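Local coordinates for protein 3-isopropylmalate dehydratase small subunit (Campylobacter jejuni, PDB 3Q3W) that forms the small subunit of isopropylmalate isomerase, which interconverts 2-isopropylmalate and 3-isopropylmalate by way of 2-isopropylmaleate, at residues A[41-44]-A[50-53]; A[139-144]-A[156-161]. All coordinates share one frame; numbering follows the deposited sequence.

Contact 1: A[41-44]-A[50-53]; sequences FGKH and RYLD
Two long side chains, R50 and Y51, reach across a surface loop to the carbonyls of G42 and K43 in the aconitase C-terminal domain family region, bonding the chain just before the short helix 47-50 to side chains at and just after the helix's C-terminal end. The 3-10 segment 42-44 precedes that helix, R50 ends it and Y51 is the first residue to leave helical geometry, so the contact is side-chain-to-backbone hydrogen bonding across a short turn of chain. R50 NH1 donates to G42 O at 2.9 Å, lying in the carbonyl plane and nearly straight (N-H...O 162°), while G42 O sits at the edge of the guanidinium. The R50 chain runs extended from CG to NE and carries the guanidinium across to the carbonyls; its NH1 also bonds L45 O, so one nitrogen serves two backbone acceptors. Beside it the Y51 hydroxyl donates to K43 O, 2.6 Å from OH, again in the carbonyl plane. The two side chains also lie against each other: R50 CG lies 3.8 Å above the centre of the Y51 ring, and Y51 OH lies over the centre of the R50 guanidinium, 3.2 Å above its plane. K43 suits this exposed place, because its extended chain carries the ammonium away from the two carbonyls while the aliphatic part crosses the tyrosine at about a right angle, with K43 CG 3.6 Å from Y51 OH.

Contact 2: A[139-144]-A[156-161]; sequences KKSQDK and FFKDKI
The ammonium of K158 is gripped from several directions: NZ donates to S141 OG at 2.9 Å and, weakly, to D143 O at 3.2 Å, and a water accepts from it as well. K158 stands in the type II' beta turn F157 to K160 that joins strands 154-157 and 160-163 as a beta hairpin at the edge of the sheet, whereas S141 and D143 belong to the loop leaving helix 128-140. The contact therefore ties the hairpin tip to the C-terminal end of that helix. K158 is the first central residue of the turn, a position where type II' geometry demands a positive phi. Its chain passes over the F157 ring, where CG lies 4.1 Å above the ring centre, and the bends at chi2 (-57°) and chi4 (-136°) direct NZ towards S141 OG. Lysine suits this place because its methylenes can lie on an aromatic face while its charged end reaches polar atoms.

S141, just past the helix, holds its hydroxyl anti to the backbone N (chi1 -173°), which turns OG toward the lysine; a weak bond from D143 N also reaches this oxygen. The carboxylate of D143 stays beyond salt-bridge distance and has N145 N as a partner for OD1, yet its negative charge probably helps to steady the ammonium. The water links the two, weakly on the aspartate side. F157 is buried, its ring packed on E137 and L138 of the helix, and its edge faces the loop, with CE1 4.0 Å from D143 O.

In the fold
Contacts 1 and 2 lie far apart on one chain: their centres are 28 Å apart, their nearest atoms about 17 Å, and they do not touch. Along the sequence they come in series, the first closing before the second opens. Contact 1 lies in the loop region that brackets helix 47-50, ahead of strand 73-78 and within the aconitase C-terminal domain range, whereas contact 2 lies where the hairpin of strands 154-157 and 160-163 closes one edge of the mixed sheet. Each has its centre 16 to 17 Å from that of the chain, and in both a long basic side chain donates to backbone oxygen, weakly in contact 2. No site residue or ligand is identified near either contact, and both read as structural packing.

Contact 1: A[41-44]-A[50-53]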
loop_
_atom_site.group_PDB
_atom_site.type_symbol
_atom_site.label_atom_id
_atom_site.label_comp_id
_atom_site.label_asym_id
_atom_site.label_seq_id
_atom_site.Cartn_x
_atom_site.Cartn_y
_atom_site.Cartn_z
ATOM N N PHE A 41 -9.912 -7.350 -7.466
ATOM C CA PHE A 41 -10.359 -7.327 -6.110
ATOM C C PHE A 41 -10.349 -5.913 -5.558
ATOM O O PHE A 41 -10.543 -5.713 -4.375
ATOM C CB PHE A 41 -9.489 -8.268 -5.278
ATOM C CG PHE A 41 -9.539 -9.720 -5.770
ATOM C CD1 PHE A 41 -10.541 -10.551 -5.355
ATOM C CD2 PHE A 41 -8.629 -10.194 -6.700
ATOM C CE1 PHE A 41 -10.642 -11.875 -5.830
ATOM C CE2 PHE A 41 -8.737 -11.518 -7.173
ATOM C CZ PHE A 41 -9.745 -12.330 -6.733
ATOM N N GLY A 42 -10.091 -4.924 -6.395
ATOM C CA GLY A 42 -9.894 -3.582 -5.856
ATOM C C GLY A 42 -11.116 -3.028 -5.159
ATOM O O GLY A 42 -11.014 -2.265 -4.226
ATOM N N LYS A 43 -12.290 -3.356 -5.655
ATOM C CA LYS A 43 -13.530 -2.859 -5.040
ATOM C C LYS A 43 -13.721 -3.316 -3.600
ATOM O O LYS A 43 -14.441 -2.659 -2.822
ATOM C CB LYS A 43 -14.732 -3.234 -5.897
ATOM C CG LYS A 43 -16.054 -2.716 -5.428
ATOM C CD LYS A 43 -17.213 -3.107 -6.427
ATOM C CE LYS A 43 -18.548 -2.441 -5.988
ATOM N NZ LYS A 43 -19.595 -2.432 -7.075
ATOM N N HIS A 44 -13.079 -4.426 -3.239
ATOM C CA HIS A 44 -13.205 -4.991 -1.904
ATOM C C HIS A 44 -12.112 -4.552 -0.966
ATOM O O HIS A 44 -12.115 -4.895 0.180
ATOM C CB HIS A 44 -13.172 -6.495 -2.035
ATOM C CG HIS A 44 -14.100 -6.999 -3.068
ATOM N ND1 HIS A 44 -15.399 -6.547 -3.179
ATOM C CD2 HIS A 44 -13.918 -7.893 -4.068
ATOM C CE1 HIS A 44 -15.983 -7.165 -4.190
ATOM N NE2 HIS A 44 -15.105 -7.972 -4.750
ATOM N N ARG A 50 -14.271 0.815 4.684
ATOM C CA ARG A 50 -14.558 1.670 3.516
ATOM C C ARG A 50 -16.017 1.890 3.247
ATOM O O ARG A 50 -16.389 2.938 2.795
ATOM C CB ARG A 50 -13.823 1.127 2.291
ATOM C CG ARG A 50 -14.133 1.667 0.888
ATOM C CD ARG A 50 -13.312 0.835 -0.077
ATOM N NE ARG A 50 -13.461 1.246 -1.458
ATOM C CZ ARG A 50 -12.896 0.635 -2.498
ATOM N NH1 ARG A 50 -12.128 -0.446 -2.302
ATOM N NH2 ARG A 50 -13.077 1.112 -3.728
ATOM N N TYR A 51 -16.849 0.939 3.611
ATOM C CA TYR A 51 -18.268 0.959 3.303
ATOM C C TYR A 51 -19.075 0.904 4.597
ATOM O O TYR A 51 -18.717 0.198 5.525
ATOM C CB TYR A 51 -18.636 -0.293 2.442
ATOM C CG TYR A 51 -17.910 -0.377 1.131
ATOM C CD1 TYR A 51 -18.131 0.567 0.143
ATOM C CD2 TYR A 51 -17.027 -1.417 0.855
ATOM C CE1 TYR A 51 -17.465 0.509 -1.041
ATOM C CE2 TYR A 51 -16.354 -1.461 -0.334
ATOM C CZ TYR A 51 -16.589 -0.495 -1.282
ATOM O OH TYR A 51 -15.951 -0.538 -2.517
ATOM N N LEU A 52 -20.163 1.650 4.640
ATOM C CA LEU A 52 -21.107 1.623 5.743
ATOM C C LEU A 52 -22.203 0.562 5.539
ATOM O O LEU A 52 -22.831 0.118 6.514
ATOM C CB LEU A 52 -21.774 2.986 5.908
ATOM C CG LEU A 52 -20.880 4.209 6.160
ATOM C CD1 LEU A 52 -21.749 5.494 6.178
ATOM C CD2 LEU A 52 -20.160 3.985 7.444
ATOM N N ASP A 53 -22.470 0.195 4.288
ATOM C CA ASP A 53 -23.529 -0.808 3.982
ATOM C C ASP A 53 -22.911 -2.176 3.720
ATOM O O ASP A 53 -21.724 -2.358 3.893
ATOM C CB ASP A 53 -24.392 -0.326 2.793
ATOM C CG ASP A 53 -23.645 -0.367 1.456
ATOM O OD1 ASP A 53 -22.505 0.116 1.428
ATOM O OD2 ASP A 53 -24.199 -0.892 0.445
#

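Contact 2: A[139-144]-A[156-161]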
loop_
_atom_site.group_PDB
_atom_site.type_symbol
_atom_site.label_atom_id
_atom_site.label_comp_id
_atom_site.label_asym_id
_atom_site.label_seq_id
_atom_site.Cartn_x
_atom_site.Cartn_y
_atom_site.Cartn_z
ATOM N N LYS A 139 -1.301 14.947 5.779
ATOM C CA LYS A 139 -2.621 15.354 6.160
ATOM C C LYS A 139 -2.798 16.832 6.032
ATOM O O LYS A 139 -3.832 17.304 5.522
ATOM C CB LYS A 139 -2.851 14.996 7.584
ATOM C CG LYS A 139 -2.956 13.531 7.798
ATOM C CD LYS A 139 -3.478 13.291 9.182
ATOM C CE LYS A 139 -2.545 13.739 10.269
ATOM N NZ LYS A 139 -3.185 13.346 11.543
ATOM N N LYS A 140 -1.796 17.565 6.525
ATOM C CA LYS A 140 -1.808 19.009 6.451
ATOM C C LYS A 140 -1.728 19.538 5.030
ATOM O O LYS A 140 -2.262 20.612 4.755
ATOM C CB LYS A 140 -0.666 19.620 7.244
ATOM C CG LYS A 140 -0.813 19.479 8.733
ATOM C CD LYS A 140 0.368 20.105 9.404
ATOM C CE LYS A 140 0.222 20.054 10.916
ATOM N NZ LYS A 140 1.478 20.413 11.619
ATOM N N SER A 141 -1.087 18.794 4.125
ATOM C CA SER A 141 -0.748 19.376 2.815
ATOM C C SER A 141 -1.896 19.290 1.797
ATOM O O SER A 141 -2.632 18.280 1.722
ATOM C CB SER A 141 0.515 18.700 2.236
ATOM O OG SER A 141 0.938 19.358 1.048
ATOM N N GLN A 142 -1.997 20.314 0.967
ATOM C CA GLN A 142 -2.911 20.264 -0.166
ATOM C C GLN A 142 -2.393 19.309 -1.227
ATOM O O GLN A 142 -3.163 18.600 -1.863
ATOM C CB GLN A 142 -3.038 21.627 -0.801
ATOM C CG GLN A 142 -4.260 21.756 -1.714
ATOM C CD GLN A 142 -5.032 23.050 -1.448
ATOM O OE1 GLN A 142 -4.475 23.998 -0.916
ATOM N NE2 GLN A 142 -6.329 23.070 -1.782
ATOM N N ASP A 143 -1.083 19.291 -1.417
ATOM C CA ASP A 143 -0.497 18.422 -2.417
ATOM C C ASP A 143 -0.102 17.105 -1.764
ATOM O O ASP A 143 0.751 17.042 -0.870
ATOM C CB ASP A 143 0.665 19.099 -3.098
ATOM C CG ASP A 143 1.349 18.214 -4.092
ATOM O OD1 ASP A 143 1.198 16.977 -4.081
ATOM O OD2 ASP A 143 2.094 18.777 -4.888
ATOM N N LYS A 144 -0.710 16.029 -2.247
ATOM C CA LYS A 144 -0.596 14.759 -1.584
ATOM C C LYS A 144 0.469 13.849 -2.202
ATOM O O LYS A 144 0.666 12.694 -1.744
ATOM C CB LYS A 144 -1.963 14.045 -1.629
ATOM C CG LYS A 144 -3.121 14.814 -0.999
ATOM C CD LYS A 144 -2.816 15.215 0.436
ATOM C CE LYS A 144 -4.092 15.561 1.195
ATOM N NZ LYS A 144 -3.835 16.257 2.484
ATOM N N PHE A 156 10.747 10.893 -1.684
ATOM C CA PHE A 156 10.858 12.339 -1.783
ATOM C C PHE A 156 9.486 12.887 -1.475
ATOM O O PHE A 156 8.537 12.593 -2.206
ATOM C CB PHE A 156 11.281 12.762 -3.200
ATOM C CG PHE A 156 12.574 12.140 -3.673
ATOM C CD1 PHE A 156 13.790 12.816 -3.522
ATOM C CD2 PHE A 156 12.586 10.875 -4.269
ATOM C CE1 PHE A 156 14.993 12.262 -3.959
ATOM C CE2 PHE A 156 13.798 10.299 -4.712
ATOM C CZ PHE A 156 15.020 11.002 -4.547
ATOM N N PHE A 157 9.359 13.628 -0.377
ATOM C CA PHE A 157 8.107 14.314 -0.039
ATOM C C PHE A 157 8.403 15.768 0.317
ATOM O O PHE A 157 9.029 16.053 1.360
ATOM C CB PHE A 157 7.418 13.636 1.134
ATOM C CG PHE A 157 6.030 14.174 1.430
ATOM C CD1 PHE A 157 5.178 14.606 0.402
ATOM C CD2 PHE A 157 5.567 14.209 2.735
ATOM C CE1 PHE A 157 3.941 15.087 0.673
ATOM C CE2 PHE A 157 4.310 14.668 3.014
ATOM C CZ PHE A 157 3.485 15.122 1.971
ATOM N N LYS A 158 7.963 16.670 -0.551
ATOM C CA LYS A 158 8.252 18.090 -0.411
ATOM C C LYS A 158 9.755 18.176 -0.621
ATOM O O LYS A 158 10.243 17.625 -1.614
ATOM C CB LYS A 158 7.800 18.628 0.960
ATOM C CG LYS A 158 6.322 18.455 1.245
ATOM C CD LYS A 158 5.533 19.118 0.151
ATOM C CE LYS A 158 4.107 19.409 0.541
ATOM N NZ LYS A 158 3.300 19.003 -0.630
ATOM N N ASP A 159 10.474 18.814 0.309
ATOM C CA ASP A 159 11.932 18.884 0.272
ATOM C C ASP A 159 12.668 17.850 1.155
ATOM O O ASP A 159 13.913 17.868 1.220
ATOM C CB ASP A 159 12.376 20.292 0.681
ATOM C CG ASP A 159 12.235 21.306 -0.451
ATOM O OD1 ASP A 159 13.049 22.268 -0.486
ATOM O OD2 ASP A 159 11.316 21.145 -1.289
ATOM N N LYS A 160 11.918 16.957 1.808
ATOM C CA LYS A 160 12.488 15.920 2.675
ATOM C C LYS A 160 12.738 14.596 1.971
ATOM O O LYS A 160 11.956 14.185 1.141
ATOM C CB LYS A 160 11.570 15.635 3.842
ATOM C CG LYS A 160 11.179 16.845 4.608
ATOM C CD LYS A 160 10.227 16.469 5.720
ATOM C CE LYS A 160 9.987 17.671 6.624
ATOM N NZ LYS A 160 8.694 17.492 7.325
ATOM N N ILE A 161 13.834 13.928 2.333
ATOM C CA ILE A 161 14.277 12.698 1.668
ATOM C C ILE A 161 14.477 11.635 2.715
ATOM O O ILE A 161 15.112 11.873 3.724
ATOM C CB ILE A 161 15.600 12.886 0.896
ATOM C CG1 ILE A 161 15.509 14.057 -0.088
ATOM C CG2 ILE A 161 15.938 11.637 0.138
ATOM C CD1 ILE A 161 16.833 14.372 -0.813
HETATM O O HOH W 1 3.724 21.085 -3.017
#